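Local coordinates for protein esterase Rv0045c (Mycobacterium tuberculosis, PDB 6WYN) that hydrolyses carboxylic esters, preferring short straight-chain alkyl esters, and is likely involved in ester and lipid metabolism, at residues Ala72-Arg77 with His117-Trp122. Numbering follows the deposited sequence.
Sequences AISALR and HGHSAW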
loop_
_atom_site.group_PDB
_atom_site.type_symbol
_atom_site.label_atom_id
_atom_site.label_comp_id
_atom_site.label_asym_id
_atom_site.label_seq_id
_atom_site.Cartn_x
_atom_site.Cartn_y
_atom_site.Cartn_z
ATOM N N ALA A 72 0.431 -11.282 -14.012
ATOM C CA ALA A 72 -0.662 -10.845 -13.112
ATOM C C ALA A 72 -0.361 -9.535 -12.339
ATOM O O ALA A 72 -1.345 -8.944 -11.791
ATOM C CB ALA A 72 -0.969 -11.975 -12.160
ATOM N N ILE A 73 0.890 -9.081 -12.288
ATOM C CA ILE A 73 1.340 -7.915 -11.455
ATOM C C ILE A 73 1.758 -6.727 -12.344
ATOM O O ILE A 73 2.675 -6.886 -13.167
ATOM C CB ILE A 73 2.505 -8.303 -10.538
ATOM C CG1 ILE A 73 2.101 -9.454 -9.609
ATOM C CG2 ILE A 73 2.985 -7.068 -9.745
ATOM C CD1 ILE A 73 0.825 -9.178 -8.856
ATOM N N SER A 74 1.143 -5.569 -12.105
ATOM C CA SER A 74 1.564 -4.261 -12.645
ATOM C C SER A 74 2.281 -3.486 -11.531
ATOM O O SER A 74 1.991 -3.757 -10.342
ATOM C CB SER A 74 0.385 -3.530 -13.187
ATOM O OG SER A 74 0.844 -2.475 -14.014
ATOM N N ALA A 75 3.201 -2.590 -11.883
ATOM C CA ALA A 75 3.942 -1.780 -10.906
ATOM C C ALA A 75 4.350 -0.477 -11.577
ATOM O O ALA A 75 4.334 -0.413 -12.859
ATOM C CB ALA A 75 5.120 -2.513 -10.340
ATOM N N LEU A 76 4.604 0.534 -10.752
ATOM C CA LEU A 76 5.303 1.774 -11.197
ATOM C C LEU A 76 6.766 1.666 -10.821
ATOM O O LEU A 76 7.083 1.419 -9.637
ATOM C CB LEU A 76 4.645 2.979 -10.535
ATOM C CG LEU A 76 3.199 3.219 -10.920
ATOM C CD1 LEU A 76 2.639 4.416 -10.181
ATOM C CD2 LEU A 76 3.077 3.414 -12.418
ATOM N N ARG A 77 7.645 1.847 -11.800
ATOM C CA ARG A 77 9.110 1.805 -11.605
ATOM C C ARG A 77 9.620 3.236 -11.720
ATOM O O ARG A 77 9.469 3.854 -12.812
ATOM C CB ARG A 77 9.804 0.859 -12.594
ATOM C CG ARG A 77 11.286 0.667 -12.316
ATOM C CD ARG A 77 11.888 -0.515 -13.049
ATOM N NE ARG A 77 11.802 -0.251 -14.485
ATOM C CZ ARG A 77 11.898 -1.180 -15.433
ATOM N NH1 ARG A 77 11.748 -0.829 -16.702
ATOM N NH2 ARG A 77 12.166 -2.424 -15.107
ATOM N N HIS A 117 -5.914 -5.032 -7.486
ATOM C CA HIS A 117 -5.780 -3.567 -7.307
ATOM C C HIS A 117 -4.985 -2.949 -8.469
ATOM O O HIS A 117 -4.116 -3.635 -9.078
ATOM C CB HIS A 117 -5.050 -3.321 -5.988
ATOM C CG HIS A 117 -5.761 -3.805 -4.773
ATOM N ND1 HIS A 117 -5.597 -5.091 -4.287
ATOM C CD2 HIS A 117 -6.578 -3.144 -3.916
ATOM C CE1 HIS A 117 -6.325 -5.209 -3.182
ATOM N NE2 HIS A 117 -6.954 -4.031 -2.954
ATOM N N GLY A 118 -5.215 -1.668 -8.686
ATOM C CA GLY A 118 -4.498 -0.857 -9.673
ATOM C C GLY A 118 -4.689 -1.444 -11.058
ATOM O O GLY A 118 -5.871 -1.618 -11.440
ATOM N N HIS A 119 -3.601 -1.824 -11.727
ATOM C CA HIS A 119 -3.652 -2.521 -13.037
ATOM C C HIS A 119 -3.312 -3.992 -12.863
ATOM O O HIS A 119 -3.146 -4.653 -13.877
ATOM C CB HIS A 119 -2.712 -1.841 -14.022
ATOM C CG HIS A 119 -3.135 -0.440 -14.318
ATOM N ND1 HIS A 119 -3.494 -0.011 -15.615
ATOM C CD2 HIS A 119 -3.279 0.636 -13.512
ATOM C CE1 HIS A 119 -3.806 1.277 -15.581
ATOM N NE2 HIS A 119 -3.670 1.702 -14.289
ATOM N N SER A 120 -3.129 -4.486 -11.639
ATOM C CA SER A 120 -2.813 -5.927 -11.452
ATOM C C SER A 120 -4.106 -6.752 -11.679
ATOM O O SER A 120 -5.201 -6.246 -11.406
ATOM C CB SER A 120 -2.172 -6.194 -10.143
ATOM O OG SER A 120 -0.812 -5.804 -10.092
ATOM N N ALA A 121 -3.984 -7.983 -12.168
ATOM C CA ALA A 121 -5.144 -8.860 -12.470
ATOM C C ALA A 121 -6.012 -9.059 -11.210
ATOM O O ALA A 121 -5.464 -9.178 -10.095
ATOM C CB ALA A 121 -4.664 -10.193 -13.024
ATOM N N TRP A 122 -7.315 -9.074 -11.389
ATOM C CA TRP A 122 -8.278 -9.560 -10.370
ATOM C C TRP A 122 -8.228 -11.088 -10.291
ATOM O O TRP A 122 -7.594 -11.762 -11.138
ATOM C CB TRP A 122 -9.679 -9.050 -10.666
ATOM C CG TRP A 122 -9.903 -7.594 -10.463
ATOM C CD1 TRP A 122 -8.967 -6.622 -10.280
ATOM C CD2 TRP A 122 -11.182 -6.937 -10.454
ATOM N NE1 TRP A 122 -9.581 -5.412 -10.162
ATOM C CE2 TRP A 122 -10.940 -5.570 -10.241
ATOM C CE3 TRP A 122 -12.506 -7.375 -10.561
ATOM C CZ2 TRP A 122 -11.961 -4.624 -10.207
ATOM C CZ3 TRP A 122 -13.524 -6.449 -10.460
ATOM C CH2 TRP A 122 -13.255 -5.085 -10.320
HETATM O O HOH W 1 -2.890 -10.023 -9.750
#
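At the start of strand 73-78 in the alpha/beta-hydrolase sheet, A72, I73 and S74 meet H119, S120 and A121 of the loop that follows strand 109-112. The contact lies away from the catalytic site. The loop folds into a type II' beta turn from H117 to S120, closed by S120 N to H117 O (2.9 Å).

S120 and S74 bury the most surface here, in equal measure. S120 OG accepts a nearly straight hydrogen bond from S74 N (2.8 Å, N-H...O angle 164°). With chi1 at -76°, OG lies beside its own backbone N and reaches the strand backbone, 3.3 Å from I73 CA. I73 adds CD1 at 3.9 Å from S120 OG, while most of its side chain turns away to V112 and helix 130-144.

One step along, A121 N donates to A72 O at 2.8 Å, tilted 25° from the carbonyl plane. A water donates to both A72 O and A121 O, so A72 O receives two hydrogen bonds. The methyl groups of A72 and A121 lie alongside each other.

H119 CB packs against both CB and OG of S74, each at 3.6 Å, and the imidazole leads away from the strand. S74 OG hydrogen-bonds to R67 NH2 and V68 O of strand 65-70.

The join is mainly polar. The buried S120 hydroxyl accepts from S74 N and donates to D113 O, so both its roles are used, which fixes its rotation and ties the loop to the start of the strand.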